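Local structure of fructosyl amine: oxygen oxidoreductase (Aspergillus fumigatus, 3DJE) at residues A[233-238]-A[334-339]; A[282-287]-A[417-422]; A[227-232]-A[403-408]. The protein oxidatively deglycates fructosyl amino acids (Amadori products), using a covalently bound FAD and oxygen as electron acceptor. All coordinates share one frame; numbering follows the deposited sequence.

How the interactions relate
Three contacts between parts of the chain far apart in sequence gather round the sheet that carries the flavin and illustrate how one sheet is tied to its surroundings. Interaction 1 pairs the antiparallel strands 232-242 and 331-339. Strand 274-289 borders 232-242 on its other side and carries interaction 2, centred about 9 Å away, where the short strand 419-420 joins in parallel. Interaction 3, centres about 14 Å from interaction 1 and 12 Å from interaction 2, packs the loop leading into strand 232-242 against residues 403-408. Along the chain, interaction 1 is nested inside the loop closed by interaction 3, whereas interaction 2 crosses both. The C-terminal part is thereby joined to the flavin-bearing sheet.

Interaction 1 (A[233-238]-A[334-339]); sequences PTAWTL and ICWCAD. With FAD (flavin-adenine dinucleotide), chain C; FSA (1-S-(carboxymethyl)-1-thio-beta-D-fructopyranose), chain D.
Ala235 and Trp336 face each other in a non-hydrogen-bonded antiparallel pair, and the methyl CB of Ala235 sits over the centre of the indole, 3.6 Å from the centroid of the Trp336 six-membered ring. The edge of the same indole reaches the carbonyl of Pro233, while its NE1 bonds to Phe300 O. On the other face of the sheet stand Trp236 and Cys335, a hydrogen-bonded pair whose Trp236 N to Cys335 O bond measures 2.8 Å and lies in the carbonyl plane. Cys335 turns SG anti to its own N (chi1 169°), which carries the sulfur up to the flavin: SG is covalently joined to FAD C8M at 1.7 Å. Beside it, one face of the Trp236 indole packs on the bound sugar analogue, with FSA C5 3.6 Å from Trp236 CE2, and Trp236 CB meets the flavin methyl C7M at 3.9 Å. Asp339 OD2 approaches the indole edge at Trp236 CH2 (3.7 Å), the carboxylate turned 70° from the ring; this oxygen also forms salt bridges with Arg232 and Arg411. Further along, Cys337 SG approaches FAD O3' at 3.1 Å. One face thus packs Ala235 against Trp336, and the other carries a cysteinyl link to the flavin 8-methyl group, as in relatives of the MSOX/MTOX family.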
loop_
_atom_site.group_PDB
_atom_site.type_symbol
_atom_site.label_atom_id
_atom_site.label_comp_id
_atom_site.label_asym_id
_atom_site.label_seq_id
_atom_site.Cartn_x
_atom_site.Cartn_y
_atom_site.Cartn_z
ATOM N N PRO A 233 10.316 -6.912 3.136
ATOM C CA PRO A 233 9.330 -7.161 2.083
ATOM C C PRO A 233 8.320 -8.212 2.532
ATOM O O PRO A 233 8.710 -9.300 2.981
ATOM C CB PRO A 233 10.181 -7.654 0.910
ATOM C CG PRO A 233 11.503 -7.028 1.132
ATOM C CD PRO A 233 11.690 -7.105 2.639
ATOM N N THR A 234 7.032 -7.873 2.429
ATOM C CA THR A 234 5.949 -8.720 2.940
ATOM C C THR A 234 4.750 -8.604 2.002
ATOM O O THR A 234 4.525 -7.547 1.390
ATOM C CB THR A 234 5.565 -8.316 4.381
ATOM O OG1 THR A 234 6.758 -8.130 5.150
ATOM C CG2 THR A 234 4.723 -9.409 5.042
ATOM N N ALA A 235 3.999 -9.692 1.882
ATOM C CA ALA A 235 2.927 -9.748 0.906
ATOM C C ALA A 235 1.575 -10.087 1.514
ATOM O O ALA A 235 1.486 -10.861 2.481
ATOM C CB ALA A 235 3.270 -10.744 -0.178
ATOM N N TRP A 236 0.534 -9.533 0.892
ATOM C CA TRP A 236 -0.853 -9.817 1.230
ATOM C C TRP A 236 -1.571 -10.352 -0.005
ATOM O O TRP A 236 -1.004 -10.389 -1.111
ATOM C CB TRP A 236 -1.541 -8.592 1.881
ATOM C CG TRP A 236 -1.016 -8.437 3.282
ATOM C CD1 TRP A 236 -1.547 -8.988 4.420
ATOM C CD2 TRP A 236 0.193 -7.769 3.683
ATOM N NE1 TRP A 236 -0.752 -8.697 5.505
ATOM C CE2 TRP A 236 0.317 -7.946 5.085
ATOM C CE3 TRP A 236 1.169 -7.014 3.003
ATOM C CZ2 TRP A 236 1.387 -7.411 5.816
ATOM C CZ3 TRP A 236 2.236 -6.473 3.738
ATOM C CH2 TRP A 236 2.327 -6.677 5.139
ATOM N N THR A 237 -2.811 -10.784 0.211
ATOM C CA THR A 237 -3.560 -11.567 -0.733
ATOM C C THR A 237 -4.892 -10.879 -1.030
ATOM O O THR A 237 -5.517 -10.293 -0.144
ATOM C CB THR A 237 -3.795 -13.002 -0.166
ATOM O OG1 THR A 237 -4.034 -12.923 1.250
ATOM C CG2 THR A 237 -2.556 -13.840 -0.385
ATOM N N LEU A 238 -5.309 -10.928 -2.290
ATOM C CA LEU A 238 -6.579 -10.336 -2.704
ATOM C C LEU A 238 -7.235 -11.173 -3.800
ATOM O O LEU A 238 -6.544 -11.831 -4.603
ATOM C CB LEU A 238 -6.372 -8.884 -3.184
ATOM C CG LEU A 238 -5.661 -8.652 -4.529
ATOM C CD1 LEU A 238 -6.606 -8.637 -5.729
ATOM C CD2 LEU A 238 -4.831 -7.348 -4.487
ATOM N N ILE A 334 -1.131 -11.943 -5.316
ATOM C CA ILE A 334 -0.381 -11.447 -4.160
ATOM C C ILE A 334 0.096 -10.004 -4.433
ATOM O O ILE A 334 0.279 -9.588 -5.594
ATOM C CB ILE A 334 0.770 -12.388 -3.768
ATOM C CG1 ILE A 334 1.855 -12.422 -4.852
ATOM C CG2 ILE A 334 0.200 -13.823 -3.497
ATOM C CD1 ILE A 334 3.096 -13.256 -4.463
ATOM N N CYS A 335 0.280 -9.258 -3.352
ATOM C CA CYS A 335 0.531 -7.834 -3.411
ATOM C C CYS A 335 1.576 -7.518 -2.341
ATOM O O CYS A 335 1.390 -7.880 -1.170
ATOM C CB CYS A 335 -0.800 -7.142 -3.093
ATOM S SG CYS A 335 -0.745 -5.376 -2.786
ATOM N N TRP A 336 2.675 -6.868 -2.743
ATOM C CA TRP A 336 3.841 -6.699 -1.873
ATOM C C TRP A 336 4.050 -5.279 -1.399
ATOM O O TRP A 336 3.862 -4.331 -2.168
ATOM C CB TRP A 336 5.115 -7.077 -2.618
ATOM C CG TRP A 336 5.291 -8.547 -2.867
ATOM C CD1 TRP A 336 4.831 -9.251 -3.932
ATOM C CD2 TRP A 336 6.001 -9.469 -2.039
ATOM N NE1 TRP A 336 5.207 -10.576 -3.822
ATOM C CE2 TRP A 336 5.923 -10.734 -2.665
ATOM C CE3 TRP A 336 6.693 -9.350 -0.814
ATOM C CZ2 TRP A 336 6.520 -11.885 -2.119
ATOM C CZ3 TRP A 336 7.282 -10.498 -0.266
ATOM C CH2 TRP A 336 7.181 -11.752 -0.923
ATOM N N CYS A 337 4.476 -5.147 -0.146
ATOM C CA CYS A 337 4.987 -3.868 0.358
ATOM C C CYS A 337 6.204 -4.187 1.220
ATOM O O CYS A 337 6.770 -5.292 1.129
ATOM C CB CYS A 337 3.898 -3.093 1.111
ATOM S SG CYS A 337 4.256 -1.314 1.404
ATOM N N ALA A 338 6.622 -3.235 2.043
ATOM C CA ALA A 338 7.767 -3.476 2.926
ATOM C C ALA A 338 7.628 -2.742 4.231
ATOM O O ALA A 338 7.426 -1.523 4.246
ATOM C CB ALA A 338 9.079 -3.124 2.239
ATOM N N ASP A 339 7.742 -3.492 5.326
ATOM C CA ASP A 339 7.506 -2.965 6.669
ATOM C C ASP A 339 8.815 -2.557 7.324
ATOM O O ASP A 339 9.801 -3.324 7.321
ATOM C CB ASP A 339 6.889 -4.031 7.576
ATOM C CG ASP A 339 5.442 -4.335 7.259
ATOM O OD1 ASP A 339 4.656 -3.395 7.014
ATOM O OD2 ASP A 339 5.102 -5.525 7.325
HETATM P PA FAD C . 4.688 0.192 -5.205
HETATM O O1A FAD C . 3.505 0.998 -5.523
HETATM O O2A FAD C . 4.537 -1.291 -5.100
HETATM O O5B FAD C . 5.751 0.594 -6.305
HETATM C C5B FAD C . 7.020 -0.052 -6.435
HETATM C C4B FAD C . 7.465 0.136 -7.891
HETATM O O4B FAD C . 8.828 -0.325 -7.891
HETATM C C3B FAD C . 6.653 -0.836 -8.778
HETATM O O3B FAD C . 5.918 -0.126 -9.788
HETATM C C2B FAD C . 7.762 -1.713 -9.383
HETATM O O2B FAD C . 7.507 -2.047 -10.783
HETATM C C1B FAD C . 9.025 -0.831 -9.176
HETATM N N9A FAD C . 10.228 -1.693 -9.381
HETATM C C8A FAD C . 10.431 -2.966 -8.978
HETATM N N7A FAD C . 11.633 -3.380 -9.428
HETATM C C5A FAD C . 12.183 -2.368 -10.115
HETATM C C6A FAD C . 13.384 -2.209 -10.815
HETATM N N6A FAD C . 14.265 -3.234 -10.895
HETATM N N1A FAD C . 13.635 -1.028 -11.412
HETATM C C2A FAD C . 12.765 -0.013 -11.347
HETATM N N3A FAD C . 11.606 -0.132 -10.691
HETATM C C4A FAD C . 11.301 -1.299 -10.073
HETATM N N1 FAD C . -2.630 1.201 1.573
HETATM C C2 FAD C . -3.640 2.098 1.914
HETATM O O2 FAD C . -3.396 3.280 2.161
HETATM N N3 FAD C . -4.956 1.637 1.983
HETATM C C4 FAD C . -5.283 0.309 1.733
HETATM O O4 FAD C . -6.461 -0.063 1.799
HETATM C C4X FAD C . -4.253 -0.588 1.409
HETATM N N5 FAD C . -4.542 -1.930 1.168
HETATM C C5X FAD C . -3.543 -2.766 0.676
HETATM C C6 FAD C . -3.897 -4.041 0.243
HETATM C C7 FAD C . -2.935 -4.886 -0.296
HETATM C C7M FAD C . -3.380 -6.289 -0.735
HETATM C C8 FAD C . -1.617 -4.454 -0.431
HETATM C C8M FAD C . -0.568 -5.370 -1.103
HETATM C C9 FAD C . -1.271 -3.162 -0.009
HETATM C C9A FAD C . -2.236 -2.306 0.537
HETATM N N10 FAD C . -1.915 -1.008 0.982
HETATM C C10 FAD C . -2.939 -0.129 1.331
HETATM C "C1'" FAD C . -0.515 -0.569 1.062
HETATM C "C2'" FAD C . -0.141 0.210 -0.200
HETATM O "O2'" FAD C . -0.684 -0.452 -1.363
HETATM C "C3'" FAD C . 1.379 0.302 -0.299
HETATM O "O3'" FAD C . 1.912 0.706 0.980
HETATM C "C4'" FAD C . 1.830 1.336 -1.336
HETATM O "O4'" FAD C . 1.103 1.212 -2.558
HETATM C "C5'" FAD C . 3.323 1.132 -1.619
HETATM O "O5'" FAD C . 3.778 2.129 -2.548
HETATM P P FAD C . 5.291 2.101 -3.079
HETATM O O1P FAD C . 6.216 2.058 -1.908
HETATM O O2P FAD C . 5.386 3.191 -4.072
HETATM O O3P FAD C . 5.424 0.704 -3.865
HETATM O OAB FSA D . -4.325 1.570 5.573
HETATM C CAL FSA D . -5.481 1.095 5.591
HETATM O OAA FSA D . -6.462 1.744 6.036
HETATM C CAH FSA D . -5.751 -0.311 5.094
HETATM S SAK FSA D . -4.271 -1.171 4.664
HETATM C C1 FSA D . -5.074 -2.698 4.258
HETATM C C2 FSA D . -4.089 -3.873 4.331
HETATM O O2 FSA D . -4.602 -4.982 3.574
HETATM C C3 FSA D . -3.862 -4.317 5.780
HETATM O O3 FSA D . -5.076 -4.853 6.328
HETATM C C4 FSA D . -2.706 -5.314 5.902
HETATM O O4 FSA D . -2.415 -5.545 7.291
HETATM C C5 FSA D . -1.434 -4.800 5.220
HETATM O O5 FSA D . -0.869 -3.705 5.946
HETATM C C6 FSA D . -1.757 -4.386 3.792
HETATM O O6 FSA D . -2.823 -3.420 3.800
#

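Interaction 2 (A[282-287]-A[417-422]); sequences PGYTNM and RVMDFH
The ring of Tyr284 is sandwiched. Over one face lies the methyl CE of selenomethionine Met419, 3.8 Å from the Tyr284 ring centroid, with the selenium oblique to the ring in a Met-aromatic contact. Over the opposite face lies Phe421 in an offset stack, the two ring centroids 4.6 Å apart and the planes at 13°. The offset brings Tyr284 CB over the Phe421 ring, 3.4 Å from CE2, while Asn286 CB sits at that ring's edge. A bend at chi3 (-72°) folds Met419 CE back over the tyrosine, whose hydroxyl is held elsewhere by Glu308 and Arg312.

Alongside the rings, the backbones run parallel. Met419 N bonds to Gly283 O, Thr285 N to Met419 O, and Phe421 N to Thr285 O at 3.0 Å, so the bonds alternate between the two segments. At the backbone angles of Gly283 (phi 106°) a CB would be jammed against the carbonyl O of Pro282, which by itself calls for glycine.

On the other face of this strand pair, Asp420 gathers four donors. OD1 takes the hydroxyl of Thr285 OG1 at 2.7 Å, from the anti side and out of the carboxylate plane, and Met287 N at 2.9 Å on its syn lone pair. OD2 takes His422 N, closing an Asx turn, and His422 ND1 at 2.7 Å, nearly in the imidazole plane. Thr285 OG1 and Met419 O also receive Arg406 NH1. With two donors on each oxygen, the carboxylate is fixed in rotation and is probably stabilised as the anion; the bond from ND1 would likewise tend to raise the basicity of the imidazole.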
loop_
_atom_site.group_PDB
_atom_site.type_symbol
_atom_site.label_atom_id
_atom_site.label_comp_id
_atom_site.label_asym_id
_atom_site.label_seq_id
_atom_site.Cartn_x
_atom_site.Cartn_y
_atom_site.Cartn_z
ATOM N N PRO A 282 -1.065 -11.421 9.246
ATOM C CA PRO A 282 0.178 -10.668 9.417
ATOM C C PRO A 282 1.175 -10.652 8.234
ATOM O O PRO A 282 2.221 -10.017 8.355
ATOM C CB PRO A 282 0.814 -11.305 10.665
ATOM C CG PRO A 282 -0.313 -12.083 11.313
ATOM C CD PRO A 282 -1.119 -12.573 10.174
ATOM N N GLY A 283 0.837 -11.310 7.129
ATOM C CA GLY A 283 1.635 -11.226 5.905
ATOM C C GLY A 283 2.461 -12.459 5.598
ATOM O O GLY A 283 2.712 -13.286 6.489
ATOM N N TYR A 284 2.845 -12.589 4.325
ATOM C CA TYR A 284 3.806 -13.607 3.863
ATOM C C TYR A 284 5.144 -12.953 3.546
ATOM O O TYR A 284 5.200 -11.953 2.821
ATOM C CB TYR A 284 3.326 -14.269 2.576
ATOM C CG TYR A 284 2.130 -15.160 2.705
ATOM C CD1 TYR A 284 2.286 -16.517 2.971
ATOM C CD2 TYR A 284 0.838 -14.661 2.520
ATOM C CE1 TYR A 284 1.187 -17.347 3.086
ATOM C CE2 TYR A 284 -0.277 -15.485 2.619
ATOM C CZ TYR A 284 -0.094 -16.832 2.914
ATOM O OH TYR A 284 -1.185 -17.659 3.014
ATOM N N THR A 285 6.223 -13.522 4.071
ATOM C CA THR A 285 7.558 -13.182 3.597
ATOM C C THR A 285 7.996 -14.221 2.557
ATOM O O THR A 285 7.314 -15.219 2.339
ATOM C CB THR A 285 8.579 -13.165 4.743
ATOM O OG1 THR A 285 8.549 -14.444 5.404
ATOM C CG2 THR A 285 8.263 -12.046 5.743
ATOM N N ASN A 286 9.128 -13.973 1.905
ATOM C CA ASN A 286 9.727 -14.979 1.033
ATOM C C ASN A 286 11.218 -15.032 1.319
ATOM O O ASN A 286 12.033 -14.553 0.529
ATOM C CB ASN A 286 9.445 -14.677 -0.438
ATOM C CG ASN A 286 9.856 -15.822 -1.366
ATOM O OD1 ASN A 286 9.581 -16.992 -1.087
ATOM N ND2 ASN A 286 10.497 -15.484 -2.480
HETATM N N MSE A 287 11.542 -15.605 2.481
HETATM C CA MSE A 287 12.895 -15.651 3.026
HETATM C C MSE A 287 13.777 -16.630 2.266
HETATM O O MSE A 287 13.521 -17.833 2.246
HETATM C CB MSE A 287 12.864 -16.031 4.514
HETATM C CG MSE A 287 12.150 -15.033 5.417
HETATM SE SE MSE A 287 12.990 -13.268 5.390
HETATM C CE MSE A 287 11.893 -12.343 6.698
ATOM N N ARG A 417 0.485 -15.371 12.680
ATOM C CA ARG A 417 1.921 -15.505 12.498
ATOM C C ARG A 417 2.254 -14.819 11.184
ATOM O O ARG A 417 1.431 -14.814 10.261
ATOM C CB ARG A 417 2.328 -16.971 12.321
ATOM C CG ARG A 417 1.947 -17.916 13.417
ATOM C CD ARG A 417 2.547 -19.283 13.112
ATOM N NE ARG A 417 2.506 -20.174 14.270
ATOM C CZ ARG A 417 3.398 -20.173 15.259
ATOM N NH1 ARG A 417 4.411 -19.316 15.261
ATOM N NH2 ARG A 417 3.266 -21.030 16.264
ATOM N N VAL A 418 3.463 -14.277 11.087
ATOM C CA VAL A 418 4.005 -13.902 9.780
ATOM C C VAL A 418 4.396 -15.193 9.049
ATOM O O VAL A 418 5.287 -15.941 9.495
ATOM C CB VAL A 418 5.211 -12.941 9.905
ATOM C CG1 VAL A 418 5.740 -12.527 8.521
ATOM C CG2 VAL A 418 4.833 -11.698 10.710
HETATM N N MSE A 419 3.719 -15.457 7.936
HETATM C CA MSE A 419 3.907 -16.690 7.175
HETATM C C MSE A 419 5.024 -16.556 6.143
HETATM O O MSE A 419 5.642 -15.499 6.023
HETATM C CB MSE A 419 2.589 -17.087 6.509
HETATM C CG MSE A 419 1.472 -17.292 7.512
HETATM SE SE MSE A 419 -0.249 -17.333 6.671
HETATM C CE MSE A 419 -0.389 -15.434 6.240
ATOM N N ASP A 420 5.299 -17.641 5.421
ATOM C CA ASP A 420 6.306 -17.610 4.365
ATOM C C ASP A 420 5.880 -18.444 3.165
ATOM O O ASP A 420 5.331 -19.537 3.310
ATOM C CB ASP A 420 7.677 -18.061 4.898
ATOM C CG ASP A 420 8.821 -17.674 3.971
ATOM O OD1 ASP A 420 9.531 -16.690 4.271
ATOM O OD2 ASP A 420 8.999 -18.350 2.935
ATOM N N PHE A 421 6.123 -17.914 1.970
ATOM C CA PHE A 421 5.697 -18.580 0.744
ATOM C C PHE A 421 6.369 -19.934 0.516
ATOM O O PHE A 421 5.830 -20.771 -0.208
ATOM C CB PHE A 421 5.909 -17.660 -0.465
ATOM C CG PHE A 421 4.861 -16.579 -0.598
ATOM C CD1 PHE A 421 3.516 -16.909 -0.799
ATOM C CD2 PHE A 421 5.218 -15.229 -0.550
ATOM C CE1 PHE A 421 2.536 -15.908 -0.929
ATOM C CE2 PHE A 421 4.236 -14.217 -0.675
ATOM C CZ PHE A 421 2.904 -14.560 -0.870
ATOM N N HIS A 422 7.536 -20.136 1.130
ATOM C CA HIS A 422 8.211 -21.442 1.062
ATOM C C HIS A 422 7.374 -22.552 1.702
ATOM O O HIS A 422 7.560 -23.731 1.388
ATOM C CB HIS A 422 9.605 -21.387 1.700
ATOM C CG HIS A 422 10.595 -20.597 0.902
ATOM N ND1 HIS A 422 10.822 -19.253 1.117
ATOM C CD2 HIS A 422 11.403 -20.956 -0.125
ATOM C CE1 HIS A 422 11.735 -18.822 0.263
ATOM N NE2 HIS A 422 12.104 -19.835 -0.501
#

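Interaction 3 (A[227-232]-A[403-408])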
loop_
_atom_site.group_PDB
_atom_site.type_symbol
_atom_site.label_atom_id
_atom_site.label_comp_id
_atom_site.label_asym_id
_atom_site.label_seq_id
_atom_site.Cartn_x
_atom_site.Cartn_y
_atom_site.Cartn_z
ATOM N N PHE A 227 19.909 -1.665 3.383
ATOM C CA PHE A 227 19.046 -0.946 4.307
ATOM C C PHE A 227 19.313 -1.229 5.781
ATOM O O PHE A 227 18.557 -0.778 6.649
ATOM C CB PHE A 227 17.565 -1.186 3.976
ATOM C CG PHE A 227 17.066 -0.352 2.833
ATOM C CD1 PHE A 227 17.190 -0.802 1.519
ATOM C CD2 PHE A 227 16.491 0.891 3.069
ATOM C CE1 PHE A 227 16.724 -0.024 0.452
ATOM C CE2 PHE A 227 16.015 1.682 2.004
ATOM C CZ PHE A 227 16.147 1.227 0.701
ATOM N N LYS A 228 20.365 -1.995 6.079
ATOM C CA LYS A 228 20.665 -2.322 7.478
ATOM C C LYS A 228 19.445 -2.917 8.221
ATOM O O LYS A 228 19.124 -2.512 9.343
ATOM C CB LYS A 228 21.195 -1.078 8.213
ATOM C CG LYS A 228 22.305 -0.314 7.485
ATOM C CD LYS A 228 23.558 -1.156 7.334
ATOM C CE LYS A 228 24.674 -0.369 6.673
ATOM N NZ LYS A 228 25.806 -1.256 6.294
ATOM N N ASN A 229 18.761 -3.852 7.561
ATOM C CA ASN A 229 17.602 -4.564 8.103
ATOM C C ASN A 229 16.377 -3.688 8.335
ATOM O O ASN A 229 15.432 -4.116 8.987
ATOM C CB ASN A 229 17.960 -5.366 9.373
ATOM C CG ASN A 229 19.054 -6.395 9.118
ATOM O OD1 ASN A 229 19.045 -7.093 8.095
ATOM N ND2 ASN A 229 20.011 -6.476 10.033
ATOM N N GLN A 230 16.373 -2.478 7.777
ATOM C CA GLN A 230 15.215 -1.587 7.987
ATOM C C GLN A 230 13.944 -2.006 7.248
ATOM O O GLN A 230 12.846 -1.613 7.657
ATOM C CB GLN A 230 15.547 -0.144 7.628
ATOM C CG GLN A 230 16.438 0.570 8.627
ATOM C CD GLN A 230 16.834 1.930 8.120
ATOM O OE1 GLN A 230 16.151 2.922 8.376
ATOM N NE2 GLN A 230 17.932 1.985 7.369
ATOM N N LEU A 231 14.075 -2.787 6.174
ATOM C CA LEU A 231 12.883 -3.158 5.385
ATOM C C LEU A 231 12.605 -4.658 5.392
ATOM O O LEU A 231 13.518 -5.446 5.166
ATOM C CB LEU A 231 13.002 -2.662 3.934
ATOM C CG LEU A 231 13.195 -1.158 3.671
ATOM C CD1 LEU A 231 13.384 -0.919 2.170
ATOM C CD2 LEU A 231 12.000 -0.374 4.191
ATOM N N ARG A 232 11.352 -5.046 5.623
ATOM C CA ARG A 232 10.933 -6.438 5.469
ATOM C C ARG A 232 9.895 -6.515 4.351
ATOM O O ARG A 232 8.711 -6.215 4.584
ATOM C CB ARG A 232 10.324 -7.000 6.767
ATOM C CG ARG A 232 9.958 -8.490 6.647
ATOM C CD ARG A 232 9.140 -8.980 7.858
ATOM N NE ARG A 232 7.807 -8.375 7.893
ATOM C CZ ARG A 232 6.954 -8.493 8.911
ATOM N NH1 ARG A 232 7.309 -9.179 10.001
ATOM N NH2 ARG A 232 5.755 -7.903 8.861
ATOM N N ARG A 403 16.680 -7.363 14.766
ATOM C CA ARG A 403 15.337 -7.406 14.196
ATOM C C ARG A 403 14.661 -8.772 14.216
ATOM O O ARG A 403 15.220 -9.777 13.764
ATOM C CB ARG A 403 15.292 -6.811 12.791
ATOM C CG ARG A 403 13.878 -6.758 12.271
ATOM C CD ARG A 403 13.655 -5.684 11.247
ATOM N NE ARG A 403 12.232 -5.634 10.922
ATOM C CZ ARG A 403 11.723 -4.926 9.923
ATOM N NH1 ARG A 403 12.526 -4.197 9.157
ATOM N NH2 ARG A 403 10.409 -4.940 9.707
ATOM N N ASN A 404 13.434 -8.782 14.728
ATOM C CA ASN A 404 12.581 -9.955 14.670
ATOM C C ASN A 404 11.747 -9.931 13.396
ATOM O O ASN A 404 10.742 -9.206 13.320
ATOM C CB ASN A 404 11.672 -10.004 15.898
ATOM C CG ASN A 404 10.688 -11.158 15.857
ATOM O OD1 ASN A 404 10.806 -12.081 15.043
ATOM N ND2 ASN A 404 9.699 -11.108 16.741
ATOM N N TRP A 405 12.161 -10.727 12.411
ATOM C CA TRP A 405 11.478 -10.804 11.120
ATOM C C TRP A 405 10.075 -11.391 11.222
ATOM O O TRP A 405 9.261 -11.214 10.314
ATOM C CB TRP A 405 12.289 -11.616 10.095
ATOM C CG TRP A 405 13.640 -11.053 9.756
ATOM C CD1 TRP A 405 14.849 -11.639 9.995
ATOM C CD2 TRP A 405 13.925 -9.796 9.113
ATOM N NE1 TRP A 405 15.868 -10.834 9.539
ATOM C CE2 TRP A 405 15.331 -9.695 9.000
ATOM C CE3 TRP A 405 13.130 -8.747 8.622
ATOM C CZ2 TRP A 405 15.963 -8.590 8.411
ATOM C CZ3 TRP A 405 13.757 -7.647 8.043
ATOM C CH2 TRP A 405 15.161 -7.576 7.943
ATOM N N ARG A 406 9.801 -12.107 12.312
ATOM C CA ARG A 406 8.509 -12.752 12.507
ATOM C C ARG A 406 7.546 -11.906 13.362
ATOM O O ARG A 406 6.462 -12.369 13.717
ATOM C CB ARG A 406 8.689 -14.177 13.081
ATOM C CG ARG A 406 9.437 -15.169 12.148
ATOM C CD ARG A 406 8.625 -15.501 10.890
ATOM N NE ARG A 406 9.456 -15.935 9.768
ATOM C CZ ARG A 406 9.092 -15.852 8.487
ATOM N NH1 ARG A 406 7.908 -15.353 8.159
ATOM N NH2 ARG A 406 9.912 -16.274 7.530
ATOM N N ASP A 407 7.940 -10.666 13.666
ATOM C CA ASP A 407 7.091 -9.698 14.382
ATOM C C ASP A 407 5.806 -9.452 13.589
ATOM O O ASP A 407 5.851 -9.056 12.414
ATOM C CB ASP A 407 7.844 -8.371 14.592
ATOM C CG ASP A 407 7.175 -7.431 15.606
ATOM O OD1 ASP A 407 5.960 -7.545 15.893
ATOM O OD2 ASP A 407 7.885 -6.530 16.113
ATOM N N THR A 408 4.663 -9.668 14.235
ATOM C CA THR A 408 3.373 -9.479 13.562
ATOM C C THR A 408 3.015 -7.999 13.361
ATOM O O THR A 408 2.074 -7.677 12.624
ATOM C CB THR A 408 2.230 -10.202 14.309
ATOM O OG1 THR A 408 2.235 -9.800 15.685
ATOM C CG2 THR A 408 2.398 -11.716 14.209
HETATM O O HOH W 1 18.915 -6.579 12.701
HETATM O O HOH W 2 3.122 -8.115 10.134
#
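The loop that enters strand 232-242 sets Asn229 and Arg232 against Arg403 and Trp405 of a second loop, and one arginine from each segment reaches across. A type I' turn, Phe227 to Gln230, and a type I turn, Asn404 to Asp407, form the setting. Arg232 sends NH1 to two backbone carbonyls, Trp405 O and Asp407 O, each 2.8 Å from it; the first bond comes from above the plane of its carbonyl, the second lies closer to it. The chain reaches them by leaving its backbone with CG anti to N (chi1 -176°) and bending at chi3 (68°), and it slides past Trp405 in the opposite direction. Its NH2 holds a water that bonds weakly to Thr408 O.

From the second segment, Arg403 stretches out to give NH1 to Asn229 O at 2.9 Å, that oxygen lying in the guanidinium plane, while its NH2 bonds to Asp339 O. Over one face lie Arg232 CB, 3.6 Å from Arg403 NH2, and, from its own segment, the rim of the Trp405 ring. The indole is met at its edge by Asn229 OD1, 3.4 Å from Trp405 CZ2, with amide and ring planes 84° apart. Arginine-to-carbonyl hydrogen bonds thus join two loops where the chain enters the flavin-bearing sheet.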